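Local coordinates for protein soluble lytic murein transglycosylase (Pseudomonas aeruginosa, PDB 5OHU) that cleaves peptidoglycan glycan strands as a lytic transglycosylase, with both exolytic and endolytic turnover of the cell wall, at residues A[372-377]-A[597-602]; A[613-618]-A[630-635]. One frame throughout, in Å; residues are numbered along the deposited sequence.

Contact 1. Residues A[372-377]-A[597-602]; sequences RDFYGF and VWIETI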
ATOM      1  N   ARG A 372      11.326 -15.170 -11.903  1.00 31.77           N
ATOM      2  CA  ARG A 372      12.124 -15.112 -10.687  1.00 33.98           C
ATOM      3  C   ARG A 372      11.291 -14.876  -9.428  1.00 32.48           C
ATOM      4  O   ARG A 372      11.840 -14.462  -8.406  1.00 38.58           O
ATOM      5  CB  ARG A 372      13.195 -14.028 -10.817  1.00 43.08           C
ATOM      6  CG  ARG A 372      13.981 -14.111 -12.111  1.00 53.84           C
ATOM      7  CD  ARG A 372      15.424 -13.710 -11.914  1.00 61.38           C
ATOM      8  NE  ARG A 372      16.068 -14.515 -10.881  1.00 70.01           N
ATOM      9  CZ  ARG A 372      17.362 -14.450 -10.578  1.00 68.81           C
ATOM     10  NH1 ARG A 372      18.159 -13.618 -11.234  1.00 68.77           N
ATOM     11  NH2 ARG A 372      17.857 -15.219  -9.621  1.00 65.92           N
ATOM     12  N   ASP A 373       9.988 -15.142  -9.463  1.00 25.55           N
ATOM     13  CA  ASP A 373       9.145 -14.870  -8.306  1.00 21.25           C
ATOM     14  C   ASP A 373       8.582 -16.176  -7.740  1.00 18.55           C
ATOM     15  O   ASP A 373       8.969 -17.275  -8.152  1.00 17.71           O
ATOM     16  CB  ASP A 373       8.055 -13.862  -8.664  1.00 26.21           C
ATOM     17  CG  ASP A 373       6.974 -14.441  -9.560  1.00 33.03           C
ATOM     18  OD1 ASP A 373       7.183 -15.502 -10.182  1.00 35.79           O
ATOM     19  OD2 ASP A 373       5.909 -13.811  -9.652  1.00 38.62           O
ATOM     20  N   PHE A 374       7.646 -16.037  -6.798  1.00 16.31           N
ATOM     21  CA  PHE A 374       7.084 -17.190  -6.095  1.00 13.44           C
ATOM     22  C   PHE A 374       6.503 -18.220  -7.056  1.00 18.17           C
ATOM     23  O   PHE A 374       6.746 -19.421  -6.907  1.00 16.19           O
ATOM     24  CB  PHE A 374       6.029 -16.709  -5.088  1.00 13.08           C
ATOM     25  CG  PHE A 374       5.235 -17.821  -4.438  1.00 14.59           C
ATOM     26  CD1 PHE A 374       5.791 -18.545  -3.370  1.00 12.72           C
ATOM     27  CD2 PHE A 374       3.966 -18.167  -4.899  1.00 12.43           C
ATOM     28  CE1 PHE A 374       5.100 -19.573  -2.746  1.00 12.41           C
ATOM     29  CE2 PHE A 374       3.251 -19.190  -4.269  1.00 12.13           C
ATOM     30  CZ  PHE A 374       3.828 -19.905  -3.194  1.00 12.11           C
ATOM     31  N   TYR A 375       5.719 -17.774  -8.049  1.00 17.79           N
ATOM     32  CA  TYR A 375       5.086 -18.726  -8.957  1.00 13.19           C
ATOM     33  C   TYR A 375       6.084 -19.371  -9.925  1.00 17.91           C
ATOM     34  O   TYR A 375       5.831 -20.480 -10.411  1.00 14.41           O
ATOM     35  CB  TYR A 375       3.957 -18.031  -9.729  1.00 13.09           C
ATOM     36  CG  TYR A 375       2.831 -17.559  -8.822  1.00 12.95           C
ATOM     37  CD1 TYR A 375       1.915 -18.468  -8.286  1.00 12.38           C
ATOM     38  CD2 TYR A 375       2.696 -16.209  -8.477  1.00 12.72           C
ATOM     39  CE1 TYR A 375       0.897 -18.055  -7.425  1.00 12.08           C
ATOM     40  CE2 TYR A 375       1.671 -15.788  -7.627  1.00 13.67           C
ATOM     41  CZ  TYR A 375       0.770 -16.712  -7.116  1.00 12.93           C
ATOM     42  OH  TYR A 375      -0.238 -16.288  -6.277  1.00 15.52           O
ATOM     43  N   GLY A 376       7.202 -18.707 -10.232  1.00 13.96           N
ATOM     44  CA  GLY A 376       8.256 -19.385 -10.972  1.00 14.49           C
ATOM     45  C   GLY A 376       8.890 -20.513 -10.173  1.00 14.32           C
ATOM     46  O   GLY A 376       9.167 -21.584 -10.711  1.00 17.33           O
ATOM     47  N   PHE A 377       9.120 -20.291  -8.877  1.00 14.19           N
ATOM     48  CA  PHE A 377       9.584 -21.367  -8.005  1.00 22.58           C
ATOM     49  C   PHE A 377       8.598 -22.533  -7.991  1.00 16.90           C
ATOM     50  O   PHE A 377       8.996 -23.695  -8.117  1.00 17.18           O
ATOM     51  CB  PHE A 377       9.811 -20.837  -6.586  1.00 14.05           C
ATOM     52  CG  PHE A 377      11.024 -19.947  -6.452  1.00 19.39           C
ATOM     53  CD1 PHE A 377      12.303 -20.448  -6.685  1.00 34.09           C
ATOM     54  CD2 PHE A 377      10.885 -18.623  -6.093  1.00 22.49           C
ATOM     55  CE1 PHE A 377      13.431 -19.616  -6.544  1.00 35.69           C
ATOM     56  CE2 PHE A 377      11.972 -17.796  -5.965  1.00 24.48           C
ATOM     57  CZ  PHE A 377      13.249 -18.279  -6.185  1.00 25.48           C
ATOM     58  N   VAL A 597      -2.583 -24.277  -2.796  1.00 10.66           N
ATOM     59  CA  VAL A 597      -3.979 -23.861  -2.718  1.00 14.37           C
ATOM     60  C   VAL A 597      -4.220 -23.022  -1.463  1.00 12.09           C
ATOM     61  O   VAL A 597      -4.886 -21.979  -1.506  1.00 14.39           O
ATOM     62  CB  VAL A 597      -4.915 -25.086  -2.760  1.00 18.13           C
ATOM     63  CG1 VAL A 597      -6.381 -24.649  -2.477  1.00 12.25           C
ATOM     64  CG2 VAL A 597      -4.832 -25.800  -4.098  1.00 10.47           C
ATOM     65  N   TRP A 598      -3.706 -23.478  -0.319  1.00 12.06           N
ATOM     66  CA  TRP A 598      -3.929 -22.740   0.923  1.00 14.16           C
ATOM     67  C   TRP A 598      -3.385 -21.325   0.826  1.00 11.98           C
ATOM     68  O   TRP A 598      -4.066 -20.365   1.204  1.00 16.53           O
ATOM     69  CB  TRP A 598      -3.295 -23.454   2.117  1.00 10.33           C
ATOM     70  CG  TRP A 598      -3.692 -22.772   3.413  1.00 14.20           C
ATOM     71  CD1 TRP A 598      -4.862 -22.951   4.109  1.00 16.99           C
ATOM     72  CD2 TRP A 598      -2.942 -21.782   4.144  1.00 11.73           C
ATOM     73  NE1 TRP A 598      -4.876 -22.143   5.230  1.00 16.62           N
ATOM     74  CE2 TRP A 598      -3.706 -21.428   5.276  1.00 12.84           C
ATOM     75  CE3 TRP A 598      -1.689 -21.189   3.966  1.00 10.68           C
ATOM     76  CZ2 TRP A 598      -3.264 -20.500   6.212  1.00 16.54           C
ATOM     77  CZ3 TRP A 598      -1.251 -20.261   4.900  1.00 10.82           C
ATOM     78  CH2 TRP A 598      -2.042 -19.923   6.004  1.00 15.55           C
ATOM     79  N   ILE A 599      -2.163 -21.173   0.307  1.00 11.12           N
ATOM     80  CA  ILE A 599      -1.576 -19.843   0.169  1.00 11.27           C
ATOM     81  C   ILE A 599      -2.417 -18.997  -0.766  1.00 11.85           C
ATOM     82  O   ILE A 599      -2.723 -17.834  -0.475  1.00 13.04           O
ATOM     83  CB  ILE A 599      -0.122 -19.931  -0.330  1.00 11.16           C
ATOM     84  CG1 ILE A 599       0.801 -20.409   0.792  1.00 11.20           C
ATOM     85  CG2 ILE A 599       0.352 -18.550  -0.751  1.00 11.31           C
ATOM     86  CD1 ILE A 599       2.002 -21.179   0.268  1.00 11.41           C
ATOM     87  N   GLU A 600      -2.798 -19.572  -1.908  1.00 15.60           N
ATOM     88  CA  GLU A 600      -3.536 -18.821  -2.911  1.00 10.83           C
ATOM     89  C   GLU A 600      -4.877 -18.334  -2.378  1.00 19.87           C
ATOM     90  O   GLU A 600      -5.382 -17.296  -2.826  1.00 13.37           O
ATOM     91  CB  GLU A 600      -3.773 -19.678  -4.153  1.00 10.87           C
ATOM     92  CG  GLU A 600      -4.179 -18.848  -5.347  1.00 12.54           C
ATOM     93  CD  GLU A 600      -3.171 -17.754  -5.629  1.00 23.45           C
ATOM     94  OE1 GLU A 600      -1.960 -18.106  -5.792  1.00 18.13           O
ATOM     95  OE2 GLU A 600      -3.577 -16.558  -5.625  1.00 16.13           O
ATOM     96  N   THR A 601      -5.473 -19.064  -1.428  1.00 15.88           N
ATOM     97  CA  THR A 601      -6.808 -18.741  -0.945  1.00 14.44           C
ATOM     98  C   THR A 601      -6.778 -18.069   0.415  1.00 10.59           C
ATOM     99  O   THR A 601      -7.808 -18.008   1.090  1.00 15.22           O
ATOM    100  CB  THR A 601      -7.704 -19.985  -0.900  1.00 12.33           C
ATOM    101  OG1 THR A 601      -7.152 -20.955   0.000  1.00 10.16           O
ATOM    102  CG2 THR A 601      -7.842 -20.621  -2.304  1.00 10.29           C
ATOM    103  N   ILE A 602      -5.624 -17.552   0.827  1.00 11.33           N
ATOM    104  CA  ILE A 602      -5.579 -16.697   2.022  1.00 11.17           C
ATOM    105  C   ILE A 602      -6.476 -15.475   1.798  1.00 16.58           C
ATOM    106  O   ILE A 602      -6.360 -14.797   0.761  1.00 11.32           O
ATOM    107  CB  ILE A 602      -4.126 -16.270   2.311  1.00 16.35           C
ATOM    108  CG1 ILE A 602      -3.341 -17.418   2.955  1.00 12.98           C
ATOM    109  CG2 ILE A 602      -4.068 -15.038   3.234  1.00 12.46           C
ATOM    110  CD1 ILE A 602      -1.861 -17.124   2.980  1.00 11.55           C
TER

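Contact 2. Residues A[613-618]-A[630-635]; sequences NVLSYA and PIVDWH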
ATOM      1  N   ASN A 613       6.366 -13.839  -0.371  1.00 13.10           N
ATOM      2  CA  ASN A 613       7.662 -13.164  -0.324  1.00 13.55           C
ATOM      3  C   ASN A 613       8.643 -13.924   0.569  1.00 15.08           C
ATOM      4  O   ASN A 613       9.784 -14.193   0.178  1.00 14.12           O
ATOM      5  CB  ASN A 613       7.531 -11.734   0.220  1.00 13.64           C
ATOM      6  CG  ASN A 613       6.897 -10.754  -0.762  1.00 23.43           C
ATOM      7  OD1 ASN A 613       6.614  -9.601  -0.395  1.00 15.99           O
ATOM      8  ND2 ASN A 613       6.557 -11.227  -1.950  1.00 13.47           N
ATOM      9  N   VAL A 614       8.230 -14.204   1.811  1.00 14.08           N
ATOM     10  CA  VAL A 614       9.109 -14.841   2.787  1.00 13.81           C
ATOM     11  C   VAL A 614       9.599 -16.188   2.272  1.00 13.84           C
ATOM     12  O   VAL A 614      10.790 -16.498   2.352  1.00 14.60           O
ATOM     13  CB  VAL A 614       8.397 -14.984   4.143  1.00 18.55           C
ATOM     14  CG1 VAL A 614       9.200 -15.886   5.083  1.00 13.80           C
ATOM     15  CG2 VAL A 614       8.173 -13.584   4.782  1.00 18.37           C
ATOM     16  N   LEU A 615       8.694 -17.011   1.733  1.00 13.47           N
ATOM     17  CA  LEU A 615       9.129 -18.305   1.220  1.00 18.14           C
ATOM     18  C   LEU A 615      10.106 -18.127   0.070  1.00 13.86           C
ATOM     19  O   LEU A 615      11.105 -18.847  -0.015  1.00 17.54           O
ATOM     20  CB  LEU A 615       7.931 -19.147   0.779  1.00 13.06           C
ATOM     21  CG  LEU A 615       7.017 -19.599   1.922  1.00 27.33           C
ATOM     22  CD1 LEU A 615       5.708 -20.236   1.382  1.00 12.32           C
ATOM     23  CD2 LEU A 615       7.761 -20.576   2.845  1.00 12.86           C
ATOM     24  N   SER A 616       9.827 -17.185  -0.834  1.00 21.31           N
ATOM     25  CA  SER A 616      10.725 -16.964  -1.963  1.00 14.26           C
ATOM     26  C   SER A 616      12.078 -16.451  -1.484  1.00 17.93           C
ATOM     27  O   SER A 616      13.124 -16.880  -1.981  1.00 15.14           O
ATOM     28  CB  SER A 616      10.097 -15.973  -2.949  1.00 14.20           C
ATOM     29  OG  SER A 616       8.914 -16.506  -3.532  1.00 15.55           O
ATOM     30  N   TYR A 617      12.073 -15.542  -0.509  1.00 14.81           N
ATOM     31  CA  TYR A 617      13.322 -14.987  -0.009  1.00 15.33           C
ATOM     32  C   TYR A 617      14.161 -16.058   0.669  1.00 20.04           C
ATOM     33  O   TYR A 617      15.393 -16.048   0.545  1.00 18.64           O
ATOM     34  CB  TYR A 617      13.047 -13.831   0.969  1.00 15.33           C
ATOM     35  CG  TYR A 617      12.333 -12.620   0.375  1.00 17.36           C
ATOM     36  CD1 TYR A 617      12.215 -12.448  -1.008  1.00 17.57           C
ATOM     37  CD2 TYR A 617      11.766 -11.655   1.202  1.00 15.08           C
ATOM     38  CE1 TYR A 617      11.555 -11.341  -1.546  1.00 15.09           C
ATOM     39  CE2 TYR A 617      11.122 -10.548   0.679  1.00 14.96           C
ATOM     40  CZ  TYR A 617      11.024 -10.394  -0.693  1.00 30.36           C
ATOM     41  OH  TYR A 617      10.373  -9.297  -1.202  1.00 27.80           O
ATOM     42  N   ALA A 618      13.511 -16.989   1.379  1.00 15.17           N
ATOM     43  CA  ALA A 618      14.251 -18.038   2.063  1.00 15.36           C
ATOM     44  C   ALA A 618      14.978 -18.925   1.070  1.00 15.57           C
ATOM     45  O   ALA A 618      16.062 -19.428   1.367  1.00 17.51           O
ATOM     46  CB  ALA A 618      13.319 -18.871   2.950  1.00 14.91           C
ATOM     47  N   PRO A 630      14.346 -25.533  -0.347  1.00 15.27           N
ATOM     48  CA  PRO A 630      13.290 -25.629  -1.353  1.00 14.41           C
ATOM     49  C   PRO A 630      12.159 -24.663  -1.010  1.00 14.06           C
ATOM     50  O   PRO A 630      12.005 -24.241   0.139  1.00 17.63           O
ATOM     51  CB  PRO A 630      12.818 -27.086  -1.240  1.00 15.76           C
ATOM     52  CG  PRO A 630      13.289 -27.566   0.103  1.00 22.82           C
ATOM     53  CD  PRO A 630      14.461 -26.730   0.498  1.00 14.69           C
ATOM     54  N   ILE A 631      11.321 -24.352  -2.007  1.00 13.85           N
ATOM     55  CA  ILE A 631      10.258 -23.369  -1.778  1.00 14.51           C
ATOM     56  C   ILE A 631       9.345 -23.803  -0.625  1.00 15.35           C
ATOM     57  O   ILE A 631       8.871 -22.966   0.152  1.00 15.53           O
ATOM     58  CB  ILE A 631       9.471 -23.105  -3.074  1.00 13.42           C
ATOM     59  CG1 ILE A 631       8.474 -21.940  -2.869  1.00 14.72           C
ATOM     60  CG2 ILE A 631       8.746 -24.363  -3.570  1.00 13.15           C
ATOM     61  CD1 ILE A 631       9.145 -20.573  -2.761  1.00 13.49           C
ATOM     62  N   VAL A 632       9.070 -25.111  -0.501  1.00 14.05           N
ATOM     63  CA  VAL A 632       8.487 -25.680   0.710  1.00 12.72           C
ATOM     64  C   VAL A 632       9.160 -27.013   0.996  1.00 13.91           C
ATOM     65  O   VAL A 632       9.619 -27.722   0.096  1.00 18.87           O
ATOM     66  CB  VAL A 632       6.961 -25.904   0.635  1.00 19.37           C
ATOM     67  CG1 VAL A 632       6.201 -24.586   0.810  1.00 25.02           C
ATOM     68  CG2 VAL A 632       6.608 -26.613  -0.659  1.00 14.50           C
ATOM     69  N   ASP A 633       9.183 -27.361   2.267  1.00 13.87           N
ATOM     70  CA  ASP A 633       9.753 -28.619   2.710  1.00 12.86           C
ATOM     71  C   ASP A 633       8.734 -29.748   2.589  1.00 12.47           C
ATOM     72  O   ASP A 633       7.524 -29.517   2.514  1.00 12.57           O
ATOM     73  CB  ASP A 633      10.253 -28.476   4.148  1.00 15.68           C
ATOM     74  CG  ASP A 633      11.538 -27.671   4.218  1.00 26.76           C
ATOM     75  OD1 ASP A 633      12.455 -27.945   3.405  1.00 32.25           O
ATOM     76  OD2 ASP A 633      11.624 -26.765   5.060  1.00 27.57           O
ATOM     77  N   TRP A 634       9.251 -30.983   2.550  1.00 16.49           N
ATOM     78  CA  TRP A 634       8.389 -32.165   2.464  1.00 14.57           C
ATOM     79  C   TRP A 634       7.269 -32.104   3.480  1.00 11.91           C
ATOM     80  O   TRP A 634       6.108 -32.366   3.149  1.00 13.90           O
ATOM     81  CB  TRP A 634       9.184 -33.449   2.703  1.00 12.38           C
ATOM     82  CG  TRP A 634      10.262 -33.687   1.747  1.00 18.73           C
ATOM     83  CD1 TRP A 634      11.598 -33.798   2.027  1.00 13.14           C
ATOM     84  CD2 TRP A 634      10.124 -33.879   0.339  1.00 12.73           C
ATOM     85  NE1 TRP A 634      12.304 -34.014   0.878  1.00 16.56           N
ATOM     86  CE2 TRP A 634      11.427 -34.080  -0.177  1.00 14.57           C
ATOM     87  CE3 TRP A 634       9.026 -33.887  -0.540  1.00 15.20           C
ATOM     88  CZ2 TRP A 634      11.672 -34.290  -1.541  1.00 16.56           C
ATOM     89  CZ3 TRP A 634       9.258 -34.096  -1.904  1.00 21.76           C
ATOM     90  CH2 TRP A 634      10.582 -34.298  -2.391  1.00 16.89           C
ATOM     91  N   HIS A 635       7.586 -31.753   4.722  1.00 12.02           N
ATOM     92  CA  HIS A 635       6.542 -31.812   5.734  1.00 11.75           C
ATOM     93  C   HIS A 635       5.551 -30.667   5.639  1.00 11.94           C
ATOM     94  O   HIS A 635       4.569 -30.671   6.382  1.00 12.25           O
ATOM     95  CB  HIS A 635       7.138 -31.842   7.138  1.00 11.95           C
ATOM     96  CG  HIS A 635       7.728 -30.542   7.582  1.00 22.02           C
ATOM     97  ND1 HIS A 635       9.010 -30.149   7.244  1.00 20.38           N
ATOM     98  CD2 HIS A 635       7.232 -29.565   8.381  1.00 16.17           C
ATOM     99  CE1 HIS A 635       9.273 -28.980   7.806  1.00 20.19           C
ATOM    100  NE2 HIS A 635       8.211 -28.604   8.502  1.00 21.42           N
TER
HETATM  101  O   HOH W   1      11.193 -21.279   1.386  1.00 14.90           O

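Contact 1. Residues A[372-377]-A[597-602]
Tyr375 and Glu600 join the start of helix 374-383 to the end of helix 595-600, a worked example of how a buried carboxylate is made tolerable by surrounding it with donors. Tyr375 can be followed outward. Its CB leaves the backbone with CG anti to the carbonyl carbon (chi1 -64°), a setting that lets the ring run across toward the other helix. One ring face lies under Phe374 CD2, which stands 3.9 Å above the plane of the Tyr375 ring, over its centre. Farther along, Tyr375 CE1 and CZ each pass 3.3 Å from Glu600 OE1, which sits at the ring edge. At the tip, Tyr375 OH donates to Glu600 OE1 over 2.6 Å, using the syn lone pair of that oxygen; the same hydroxyl is also hydrogen-bonded to Arg342 NE and Gln612 NE2. Ring and carboxylate planes are turned 30° from each other. Glu600 bends at chi2 (55°), and the two side chains cross at about a right angle. Beside this polar pair, Phe374 CZ and Ile599 CD1 approach from opposite directions to 4.1 Å, a light apolar touch. Arg315 forms a salt bridge with Glu600 OE2, and Trp346 NE1 donates to OE1, so the charge is probably well compensated. Helix 341-354 flanks Tyr375 through Ser341 and Tyr345, while helix 605-624 meets both Phe374 and Ile599 at Gln612.

Contact 2. Residues A[613-618]-A[630-635]
Ile631 and Leu615 meet where the loop after helix 605-624 folds back on that helix, in this largely helical protein of the Slt family. Residues 613-618 belong to helix 605-624, whereas 630-635 run without regular structure toward the short strand 638-639.

The direct contacts are van der Waals, methyl against methyl and methyl against backbone. In Ile631, chi1 (-173°) extends CG1 away from the backbone N and chi2 (72°) turns CD1 onto the helix: CD1 lies 3.8 Å from Leu615 O and 4.0 Å from Leu615 CB. The same methyl also approaches Ser616 N and OG, so it rests where two consecutive helical residues meet. Leu615 answers with its branches divided between partners. Its CD2 methyl comes within 3.8 Å of the carbonyl oxygen Ile631 O, while CD1 approaches Val632 CG1 more loosely, at 4.4 Å. Around the pair, helix 374-383 touches Ile631 through Phe374 and Phe377, and helix 569-578 reaches Leu615 by way of Arg569.

Polar contacts are indirect or turned elsewhere. Although Ser616 OG is near the isoleucine methyl, its hydrogen bond is with Gln612 O, one turn back in its own helix. Arg569 NH2 also binds Ile631 O, and Tyr387 OH pairs with Ile631 N, giving both main-chain polar atoms of this residue partners from other parts of the chain. Between helix and loop sits one water, 2.8 Å from Leu615 O and 3.1 Å from Ile631 O; it can donate to either oxygen but has more acceptors near it than protons.

Followed from the N terminus, the chain enters helix 374-383, runs through 219 intervening residues that are mostly helical, and returns at helix 595-600 to close contact 1. Helix 605-624 comes next, and a short excursion of 11 residues beyond 618 closes contact 2. The two closures are therefore in series, one long and one local, and neither nests in nor crosses the other. Their centres are nonetheless only about 10 Å apart. Helix 374-383 bridges them: Phe374 CA lies 3.2 Å from Ser616 OG, and Phe377 CB packs 3.9 Å from Ile631 CD1. Together they tie this mid-chain helix to the C-terminal end of the chain.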